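Local coordinates for protein N-acyl-D-glutamate deacylase (Bordetella bronchiseptica, PDB 3GIP) that catalyses removal of the N-acyl group from N-acyl-D-glutamate, probably with the help of bound zinc, as a member of the amidohydrolase superfamily, at residues P23-D28 with A37-L42; G14-G19 with K56-G61; D8-G13 with H45-A50. All blocks are in the same frame, centred on the assembly; numbering follows the deposited sequence.

Interaction 1. Residues P23-D28 with A37-L42; sequences PRRRAD and AAIGEL
The carboxylate of Asp28 reaches across to the backbone of Leu42, and most of this contact is arranged round that one side chain. Strands 28-32 and 35-40, antiparallel neighbours consecutive in the chain, form a beta hairpin, and the contact sits at its open end. CG of Asp28 lies beside its own backbone N and anti to the carbonyl carbon (chi1 -54°), which carries OD2 past the end of strand 35-40. There OD2 receives the N-H of Leu42 on its anti lone pair, 2.9 Å from OD2 to N and nearly straight at 171°. The other oxygen, OD1, turns back to Arg26 of its own segment in a salt bridge that sets both terminal nitrogens on one oxygen. The guanidinium meets it end-on, with NH1 and NH2 each 3.0 Å from Asp28 OD1; NH2 comes from the syn side, NH1 from above the carboxylate plane. Gly13 N also donates to OD1.

The two backbones form an antiparallel hydrogen-bonded pair at Asp28 and Gly40. Asp28 N donates to Gly40 O, and Gly40 N donates back to Asp28 O at 2.9 Å.

Carbon contacts flank this bridge. Leu42 lays its CB against CB of Asp28 at 3.9 Å, and the methyl of Ala27 faces CG2 of Ile39. The extended chain of Arg25 crosses Ile39 at about a right angle, and the same CG2 sits at the edge of the guanidinium, 3.5 Å from Arg25 NH1.

Glu41 OE2, which accepts a bond from Gly43 N, comes within 3.7 Å of Asp28 OD2, two like charges. The buried Asp28 carboxylate thus divides its work, one oxygen tied to the chain just beyond strand 35-40 and the other holding Arg26 and Gly13, and the arginine and the N-H donors probably stabilise its ionised form despite the neighbouring glutamate.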
loop_
_atom_site.group_PDB
_atom_site.type_symbol
_atom_site.label_atom_id
_atom_site.label_comp_id
_atom_site.label_asym_id
_atom_site.label_seq_id
_atom_site.Cartn_x
_atom_site.Cartn_y
_atom_site.Cartn_z
ATOM N N PRO A 23 26.660 -1.356 0.472
ATOM C CA PRO A 23 26.999 -0.687 -0.789
ATOM C C PRO A 23 26.753 -1.572 -2.011
ATOM O O PRO A 23 26.985 -2.779 -1.967
ATOM C CB PRO A 23 28.480 -0.360 -0.617
ATOM C CG PRO A 23 28.611 -0.161 0.864
ATOM C CD PRO A 23 27.791 -1.306 1.414
ATOM N N ARG A 24 26.292 -0.964 -3.099
ATOM C CA ARG A 24 26.033 -1.699 -4.332
ATOM C C ARG A 24 27.309 -2.426 -4.757
ATOM O O ARG A 24 28.416 -1.906 -4.589
ATOM C CB ARG A 24 25.586 -0.731 -5.431
ATOM C CG ARG A 24 26.654 0.268 -5.858
ATOM C CD ARG A 24 26.053 1.396 -6.680
ATOM N NE ARG A 24 25.220 2.266 -5.856
ATOM C CZ ARG A 24 24.498 3.277 -6.327
ATOM N NH1 ARG A 24 24.501 3.550 -7.625
ATOM N NH2 ARG A 24 23.780 4.020 -5.495
ATOM N N ARG A 25 27.159 -3.630 -5.298
ATOM C CA ARG A 25 28.317 -4.404 -5.724
ATOM C C ARG A 25 28.137 -5.046 -7.092
ATOM O O ARG A 25 27.034 -5.456 -7.459
ATOM C CB ARG A 25 28.645 -5.477 -4.678
ATOM C CG ARG A 25 27.503 -6.423 -4.331
ATOM C CD ARG A 25 27.846 -7.204 -3.063
ATOM N NE ARG A 25 26.752 -8.039 -2.574
ATOM C CZ ARG A 25 26.315 -9.136 -3.182
ATOM N NH1 ARG A 25 26.881 -9.536 -4.312
ATOM N NH2 ARG A 25 25.327 -9.841 -2.653
ATOM N N ARG A 26 29.229 -5.124 -7.845
ATOM C CA ARG A 26 29.208 -5.720 -9.175
ATOM C C ARG A 26 29.128 -7.238 -9.054
ATOM O O ARG A 26 30.087 -7.886 -8.631
ATOM C CB ARG A 26 30.470 -5.324 -9.947
ATOM C CG ARG A 26 30.684 -6.104 -11.237
ATOM C CD ARG A 26 29.697 -5.713 -12.329
ATOM N NE ARG A 26 29.714 -6.682 -13.422
ATOM C CZ ARG A 26 29.059 -7.840 -13.404
ATOM N NH1 ARG A 26 28.323 -8.171 -12.351
ATOM N NH2 ARG A 26 29.153 -8.676 -14.429
ATOM N N ALA A 27 27.981 -7.802 -9.424
ATOM C CA ALA A 27 27.777 -9.244 -9.347
ATOM C C ALA A 27 26.581 -9.675 -10.191
ATOM O O ALA A 27 25.708 -8.863 -10.502
ATOM C CB ALA A 27 27.564 -9.660 -7.895
ATOM N N ASP A 28 26.547 -10.953 -10.564
ATOM C CA ASP A 28 25.446 -11.488 -11.358
ATOM C C ASP A 28 24.481 -12.244 -10.451
ATOM O O ASP A 28 24.868 -12.739 -9.392
ATOM C CB ASP A 28 25.962 -12.438 -12.446
ATOM C CG ASP A 28 27.018 -11.802 -13.326
ATOM O OD1 ASP A 28 26.954 -10.577 -13.546
ATOM O OD2 ASP A 28 27.910 -12.532 -13.815
ATOM N N ALA A 37 19.303 -18.779 -6.857
ATOM C CA ALA A 37 20.179 -19.939 -6.757
ATOM C C ALA A 37 21.646 -19.603 -6.536
ATOM O O ALA A 37 22.398 -20.419 -6.000
ATOM C CB ALA A 37 20.028 -20.803 -8.008
ATOM N N ALA A 38 22.062 -18.412 -6.950
ATOM C CA ALA A 38 23.451 -18.018 -6.784
ATOM C C ALA A 38 23.679 -16.549 -7.098
ATOM O O ALA A 38 22.901 -15.929 -7.821
ATOM C CB ALA A 38 24.343 -18.878 -7.674
ATOM N N ILE A 39 24.753 -16.003 -6.539
ATOM C CA ILE A 39 25.135 -14.616 -6.756
ATOM C C ILE A 39 26.653 -14.565 -6.892
ATOM O O ILE A 39 27.377 -15.105 -6.053
ATOM C CB ILE A 39 24.699 -13.714 -5.580
ATOM C CG1 ILE A 39 23.172 -13.712 -5.465
ATOM C CG2 ILE A 39 25.226 -12.299 -5.786
ATOM C CD1 ILE A 39 22.641 -12.879 -4.313
ATOM N N GLY A 40 27.128 -13.924 -7.955
ATOM C CA GLY A 40 28.559 -13.819 -8.188
ATOM C C GLY A 40 28.875 -13.746 -9.672
ATOM O O GLY A 40 28.265 -12.964 -10.401
ATOM N N GLU A 41 29.831 -14.554 -10.122
ATOM C CA GLU A 41 30.210 -14.578 -11.531
ATOM C C GLU A 41 29.444 -15.691 -12.237
ATOM O O GLU A 41 29.682 -16.871 -11.984
ATOM C CB GLU A 41 31.717 -14.816 -11.673
ATOM C CG GLU A 41 32.195 -14.950 -13.112
ATOM C CD GLU A 41 31.895 -13.719 -13.945
ATOM O OE1 GLU A 41 32.344 -12.617 -13.561
ATOM O OE2 GLU A 41 31.212 -13.854 -14.986
ATOM N N LEU A 42 28.529 -15.313 -13.125
ATOM C CA LEU A 42 27.717 -16.289 -13.844
ATOM C C LEU A 42 27.785 -16.119 -15.357
ATOM O O LEU A 42 26.963 -16.675 -16.084
ATOM C CB LEU A 42 26.260 -16.181 -13.390
ATOM C CG LEU A 42 26.005 -16.327 -11.888
ATOM C CD1 LEU A 42 24.530 -16.111 -11.589
ATOM C CD2 LEU A 42 26.449 -17.705 -11.426
#

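Interaction 2. Residues G14-G19 with K56-G61; sequences GWIIDG and KIVAPG
Trp15 and Ile57, then Ile16 and Val58, pair as parallel beta neighbours, and three backbone hydrogen bonds tie the two segments together. Trp15 N donates to Lys56 O over 3.0 Å. Val58 then uses both of its polar backbone atoms, its N bonding to Trp15 O at 2.8 Å and its O accepting from Ile17 N. CA-H...O contacts supplement these bonds, as where the CA of Ala59 lies 3.3 Å from Ile17 O.

Apolar contacts occupy both faces. On the face of Ile16 and Val58, CD1 of Ile16 lies against the valine, though the very close approach is doubtful as modelled. On the face of Trp15 and Ile57, CB of Trp15 touches CD1 of Ile57 and its indole leads away. Ile57 also reaches Ile17, just past the strand, where its CG2 meets CG1 of Ile17 at 3.8 Å. Farther along, the ring of Pro60 sits with CD 3.3 Å from Ile17 O.

Strand 57-64 pairs here with strand 15-16 and the antiparallel strand 428-431, and strand 25-26 pairs antiparallel with strand 15-16. Strand 57-64 also runs parallel to strand 87-92, consistent with the barrel of the amidohydrolase superfamily, so the contact joins the small N-terminal region to it. Helix 397-404 packs against Ile17, Ile57 and Pro60 through Leu397 and Val401.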
loop_
_atom_site.group_PDB
_atom_site.type_symbol
_atom_site.label_atom_id
_atom_site.label_comp_id
_atom_site.label_asym_id
_atom_site.label_seq_id
_atom_site.Cartn_x
_atom_site.Cartn_y
_atom_site.Cartn_z
ATOM N N GLY A 14 25.291 -6.263 -14.117
ATOM C CA GLY A 14 24.797 -5.138 -13.342
ATOM C C GLY A 14 25.374 -4.998 -11.948
ATOM O O GLY A 14 26.280 -5.736 -11.550
ATOM N N TRP A 15 24.850 -4.021 -11.212
ATOM C CA TRP A 15 25.270 -3.763 -9.845
ATOM C C TRP A 15 24.137 -4.149 -8.913
ATOM O O TRP A 15 23.002 -3.696 -9.065
ATOM C CB TRP A 15 25.631 -2.288 -9.657
ATOM C CG TRP A 15 26.932 -1.924 -10.295
ATOM C CD1 TRP A 15 27.172 -1.738 -11.627
ATOM C CD2 TRP A 15 28.193 -1.762 -9.633
ATOM N NE1 TRP A 15 28.506 -1.472 -11.836
ATOM C CE2 TRP A 15 29.155 -1.481 -10.630
ATOM C CE3 TRP A 15 28.604 -1.827 -8.295
ATOM C CZ2 TRP A 15 30.504 -1.265 -10.329
ATOM C CZ3 TRP A 15 29.950 -1.613 -7.996
ATOM C CH2 TRP A 15 30.882 -1.335 -9.011
ATOM N N ILE A 16 24.452 -4.998 -7.946
ATOM C CA ILE A 16 23.458 -5.470 -7.001
ATOM C C ILE A 16 23.287 -4.603 -5.761
ATOM O O ILE A 16 24.256 -4.274 -5.083
ATOM C CB ILE A 16 23.803 -6.892 -6.506
ATOM C CG1 ILE A 16 23.780 -7.880 -7.673
ATOM C CG2 ILE A 16 22.831 -7.314 -5.412
ATOM C CD1 ILE A 16 22.412 -8.151 -8.226
ATOM N N ILE A 17 22.043 -4.222 -5.491
ATOM C CA ILE A 17 21.693 -3.493 -4.277
ATOM C C ILE A 17 20.722 -4.519 -3.702
ATOM O O ILE A 17 19.569 -4.612 -4.125
ATOM C CB ILE A 17 21.001 -2.141 -4.568
ATOM C CG1 ILE A 17 22.036 -1.158 -5.124
ATOM C CG2 ILE A 17 20.380 -1.582 -3.289
ATOM C CD1 ILE A 17 21.553 0.277 -5.236
ATOM N N ASP A 18 21.220 -5.313 -2.755
ATOM C CA ASP A 18 20.450 -6.411 -2.177
ATOM C C ASP A 18 19.382 -6.125 -1.136
ATOM O O ASP A 18 18.733 -7.057 -0.657
ATOM C CB ASP A 18 21.409 -7.472 -1.621
ATOM C CG ASP A 18 22.333 -6.924 -0.548
ATOM O OD1 ASP A 18 21.995 -5.893 0.075
ATOM O OD2 ASP A 18 23.398 -7.538 -0.313
ATOM N N GLY A 19 19.194 -4.859 -0.780
ATOM C CA GLY A 19 18.177 -4.525 0.200
ATOM C C GLY A 19 18.650 -4.450 1.642
ATOM O O GLY A 19 17.903 -4.010 2.514
ATOM N N LYS A 56 22.964 -1.041 -15.026
ATOM C CA LYS A 56 21.715 -1.027 -14.274
ATOM C C LYS A 56 21.900 -1.552 -12.855
ATOM O O LYS A 56 22.938 -2.125 -12.516
ATOM C CB LYS A 56 20.660 -1.895 -14.966
ATOM C CG LYS A 56 20.551 -1.693 -16.465
ATOM C CD LYS A 56 20.115 -0.286 -16.816
ATOM C CE LYS A 56 20.014 -0.120 -18.326
ATOM N NZ LYS A 56 19.095 -1.127 -18.924
ATOM N N ILE A 57 20.873 -1.346 -12.038
ATOM C CA ILE A 57 20.861 -1.822 -10.663
ATOM C C ILE A 57 19.945 -3.039 -10.646
ATOM O O ILE A 57 18.901 -3.047 -11.301
ATOM C CB ILE A 57 20.273 -0.770 -9.690
ATOM C CG1 ILE A 57 21.217 0.426 -9.568
ATOM C CG2 ILE A 57 20.028 -1.406 -8.322
ATOM C CD1 ILE A 57 22.555 0.101 -8.933
ATOM N N VAL A 58 20.358 -4.071 -9.922
ATOM C CA VAL A 58 19.565 -5.282 -9.779
ATOM C C VAL A 58 19.204 -5.299 -8.299
ATOM O O VAL A 58 20.076 -5.395 -7.434
ATOM C CB VAL A 58 20.385 -6.529 -10.159
ATOM C CG1 VAL A 58 19.534 -7.781 -10.009
ATOM C CG2 VAL A 58 20.885 -6.391 -11.586
ATOM N N ALA A 59 17.913 -5.187 -8.011
ATOM C CA ALA A 59 17.457 -5.118 -6.631
ATOM C C ALA A 59 16.279 -6.031 -6.345
ATOM O O ALA A 59 15.710 -6.632 -7.258
ATOM C CB ALA A 59 17.071 -3.672 -6.317
ATOM N N PRO A 60 15.905 -6.165 -5.059
ATOM C CA PRO A 60 14.762 -7.027 -4.746
ATOM C C PRO A 60 13.528 -6.302 -5.292
ATOM O O PRO A 60 13.503 -5.071 -5.323
ATOM C CB PRO A 60 14.741 -7.059 -3.215
ATOM C CG PRO A 60 16.123 -6.619 -2.800
ATOM C CD PRO A 60 16.475 -5.579 -3.832
ATOM N N GLY A 61 12.517 -7.049 -5.724
ATOM C CA GLY A 61 11.314 -6.407 -6.226
ATOM C C GLY A 61 10.731 -5.528 -5.133
ATOM O O GLY A 61 10.845 -5.850 -3.947
#

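Interaction 3. Residues D8-G13 with H45-A50; sequences DFKITG and HPARHA
Strand 7-12 and the chain leading into strand 50-52 run parallel here, paired at Lys10 and Ala50 with CA atoms 4.8 Å apart and joined by a weak bond from Lys10 N to His49 O. This is an edge of the small mixed beta-sheet formed by strands 35-40, 28-32, 7-12 and 50-52. A classic beta bulge on the other side of strand 7-12, where Asp8 and Phe9 both face Val31, accompanies the pairing.

His49 makes a CH-pi contact with Phe9 through its CB, which stands 3.5 Å from the centroid of the phenyl ring and almost on the ring normal. The two rings are near parallel, 20° between planes, but slid so far apart that they barely overlap. Trp51 adds an edge-to-face contact with Phe9. Lys10 runs alongside the loop: CG starts between the backbone N and the carbonyl carbon (chi1 74°), and the extended chain beyond it passes the methyls of Ala47 and Ala50, with Lys10 CG 3.6 Å from Ala50 CB. Its NZ then donates to His45 O at 3.0 Å, from above the carbonyl plane, and to Leu42 O.

Asp8 and Arg48 lie side by side and point the same way. OD1 of Asp8 hovers over a face of the guanidinium, 3.1 Å from NH1, so the attraction is of charge alone; OD2 accepts from Asp33 N. The carbonyl oxygen of Asp8 takes two donors from His49, a weak one from N and a firmer one from ND1, whose 3.0 Å bond to Asp8 O lies in the imidazole plane.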
loop_
_atom_site.group_PDB
_atom_site.type_symbol
_atom_site.label_atom_id
_atom_site.label_comp_id
_atom_site.label_asym_id
_atom_site.label_seq_id
_atom_site.Cartn_x
_atom_site.Cartn_y
_atom_site.Cartn_z
ATOM N N ASP A 8 17.470 -21.198 -14.475
ATOM C CA ASP A 8 16.261 -20.842 -15.204
ATOM C C ASP A 8 16.372 -19.412 -15.711
ATOM O O ASP A 8 15.805 -19.062 -16.748
ATOM C CB ASP A 8 15.030 -20.979 -14.306
ATOM C CG ASP A 8 14.718 -22.422 -13.971
ATOM O OD1 ASP A 8 14.719 -23.255 -14.900
ATOM O OD2 ASP A 8 14.464 -22.725 -12.787
ATOM N N PHE A 9 17.122 -18.594 -14.979
ATOM C CA PHE A 9 17.308 -17.197 -15.338
ATOM C C PHE A 9 18.618 -16.682 -14.752
ATOM O O PHE A 9 19.083 -17.161 -13.720
ATOM C CB PHE A 9 16.152 -16.364 -14.771
ATOM C CG PHE A 9 15.551 -15.386 -15.746
ATOM C CD1 PHE A 9 14.233 -15.535 -16.163
ATOM C CD2 PHE A 9 16.288 -14.306 -16.228
ATOM C CE1 PHE A 9 13.651 -14.624 -17.045
ATOM C CE2 PHE A 9 15.714 -13.386 -17.112
ATOM C CZ PHE A 9 14.393 -13.548 -17.520
ATOM N N LYS A 10 19.228 -15.720 -15.431
ATOM C CA LYS A 10 20.444 -15.109 -14.923
ATOM C C LYS A 10 20.450 -13.662 -15.391
ATOM O O LYS A 10 20.064 -13.362 -16.520
ATOM C CB LYS A 10 21.703 -15.850 -15.400
ATOM C CG LYS A 10 22.101 -15.660 -16.853
ATOM C CD LYS A 10 23.451 -16.329 -17.094
ATOM C CE LYS A 10 23.952 -16.136 -18.517
ATOM N NZ LYS A 10 25.298 -16.755 -18.708
ATOM N N ILE A 11 20.844 -12.769 -14.493
ATOM C CA ILE A 11 20.906 -11.342 -14.781
ATOM C C ILE A 11 22.359 -10.952 -14.569
ATOM O O ILE A 11 22.855 -10.946 -13.441
ATOM C CB ILE A 11 19.997 -10.557 -13.824
ATOM C CG1 ILE A 11 18.567 -11.095 -13.928
ATOM C CG2 ILE A 11 20.047 -9.073 -14.160
ATOM C CD1 ILE A 11 17.613 -10.511 -12.909
ATOM N N THR A 12 23.038 -10.616 -15.659
ATOM C CA THR A 12 24.456 -10.301 -15.591
ATOM C C THR A 12 24.904 -8.880 -15.917
ATOM O O THR A 12 24.166 -8.091 -16.508
ATOM C CB THR A 12 25.236 -11.250 -16.515
ATOM O OG1 THR A 12 26.629 -10.921 -16.474
ATOM C CG2 THR A 12 24.727 -11.124 -17.944
ATOM N N GLY A 13 26.136 -8.576 -15.513
ATOM C CA GLY A 13 26.741 -7.283 -15.781
ATOM C C GLY A 13 26.281 -6.079 -14.980
ATOM O O GLY A 13 26.836 -4.990 -15.137
ATOM N N HIS A 45 27.897 -19.399 -17.004
ATOM C CA HIS A 45 26.944 -20.368 -16.474
ATOM C C HIS A 45 25.684 -20.423 -17.339
ATOM O O HIS A 45 24.971 -19.431 -17.484
ATOM C CB HIS A 45 26.583 -20.003 -15.029
ATOM C CG HIS A 45 25.824 -21.070 -14.300
ATOM N ND1 HIS A 45 25.557 -20.999 -12.949
ATOM C CD2 HIS A 45 25.273 -22.230 -14.731
ATOM C CE1 HIS A 45 24.876 -22.069 -12.580
ATOM N NE2 HIS A 45 24.690 -22.832 -13.642
ATOM N N PRO A 46 25.401 -21.593 -17.938
ATOM C CA PRO A 46 24.220 -21.767 -18.790
ATOM C C PRO A 46 22.914 -21.410 -18.082
ATOM O O PRO A 46 22.751 -21.669 -16.890
ATOM C CB PRO A 46 24.286 -23.246 -19.162
ATOM C CG PRO A 46 25.760 -23.503 -19.211
ATOM C CD PRO A 46 26.245 -22.800 -17.962
ATOM N N ALA A 47 21.988 -20.815 -18.829
ATOM C CA ALA A 47 20.691 -20.425 -18.289
ATOM C C ALA A 47 19.636 -20.428 -19.392
ATOM O O ALA A 47 19.939 -20.152 -20.554
ATOM C CB ALA A 47 20.784 -19.039 -17.657
ATOM N N ARG A 48 18.398 -20.747 -19.023
ATOM C CA ARG A 48 17.299 -20.784 -19.981
ATOM C C ARG A 48 16.971 -19.381 -20.484
ATOM O O ARG A 48 16.651 -19.187 -21.657
ATOM C CB ARG A 48 16.060 -21.410 -19.337
ATOM C CG ARG A 48 16.234 -22.878 -18.974
ATOM C CD ARG A 48 14.969 -23.452 -18.353
ATOM N NE ARG A 48 15.067 -24.894 -18.149
ATOM C CZ ARG A 48 15.938 -25.482 -17.334
ATOM N NH1 ARG A 48 16.796 -24.751 -16.633
ATOM N NH2 ARG A 48 15.953 -26.803 -17.221
ATOM N N HIS A 49 17.047 -18.407 -19.583
ATOM C CA HIS A 49 16.779 -17.015 -19.926
ATOM C C HIS A 49 17.884 -16.160 -19.327
ATOM O O HIS A 49 18.432 -16.494 -18.278
ATOM C CB HIS A 49 15.434 -16.558 -19.360
ATOM C CG HIS A 49 14.280 -17.417 -19.766
ATOM N ND1 HIS A 49 13.950 -18.582 -19.108
ATOM C CD2 HIS A 49 13.384 -17.287 -20.772
ATOM C CE1 HIS A 49 12.899 -19.131 -19.690
ATOM N NE2 HIS A 49 12.536 -18.364 -20.702
ATOM N N ALA A 50 18.210 -15.054 -19.986
ATOM C CA ALA A 50 19.257 -14.180 -19.482
ATOM C C ALA A 50 19.026 -12.720 -19.837
ATOM O O ALA A 50 18.589 -12.398 -20.943
ATOM C CB ALA A 50 20.610 -14.634 -20.011
#

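Interaction 2 is the buried contact of the three, joining the N-terminal region to strand 57-64, which pairs with strand 87-92, by regular backbone bonds and aliphatic packing. Interactions 1 and 3 lie farther from the centre of the chain and depend more on polar side chains. Interaction 1 is partly buried, and interaction 3 is a surface contact with a charge pair and a lysine reaching the loop. Both reach the same small sheet, with Arg26 packing on Gly13. Strand 25-26 ties interaction 1 to interaction 2 through Arg25 O and Ile16 N, whereas interactions 2 and 3 meet where Val58 touches Ile11.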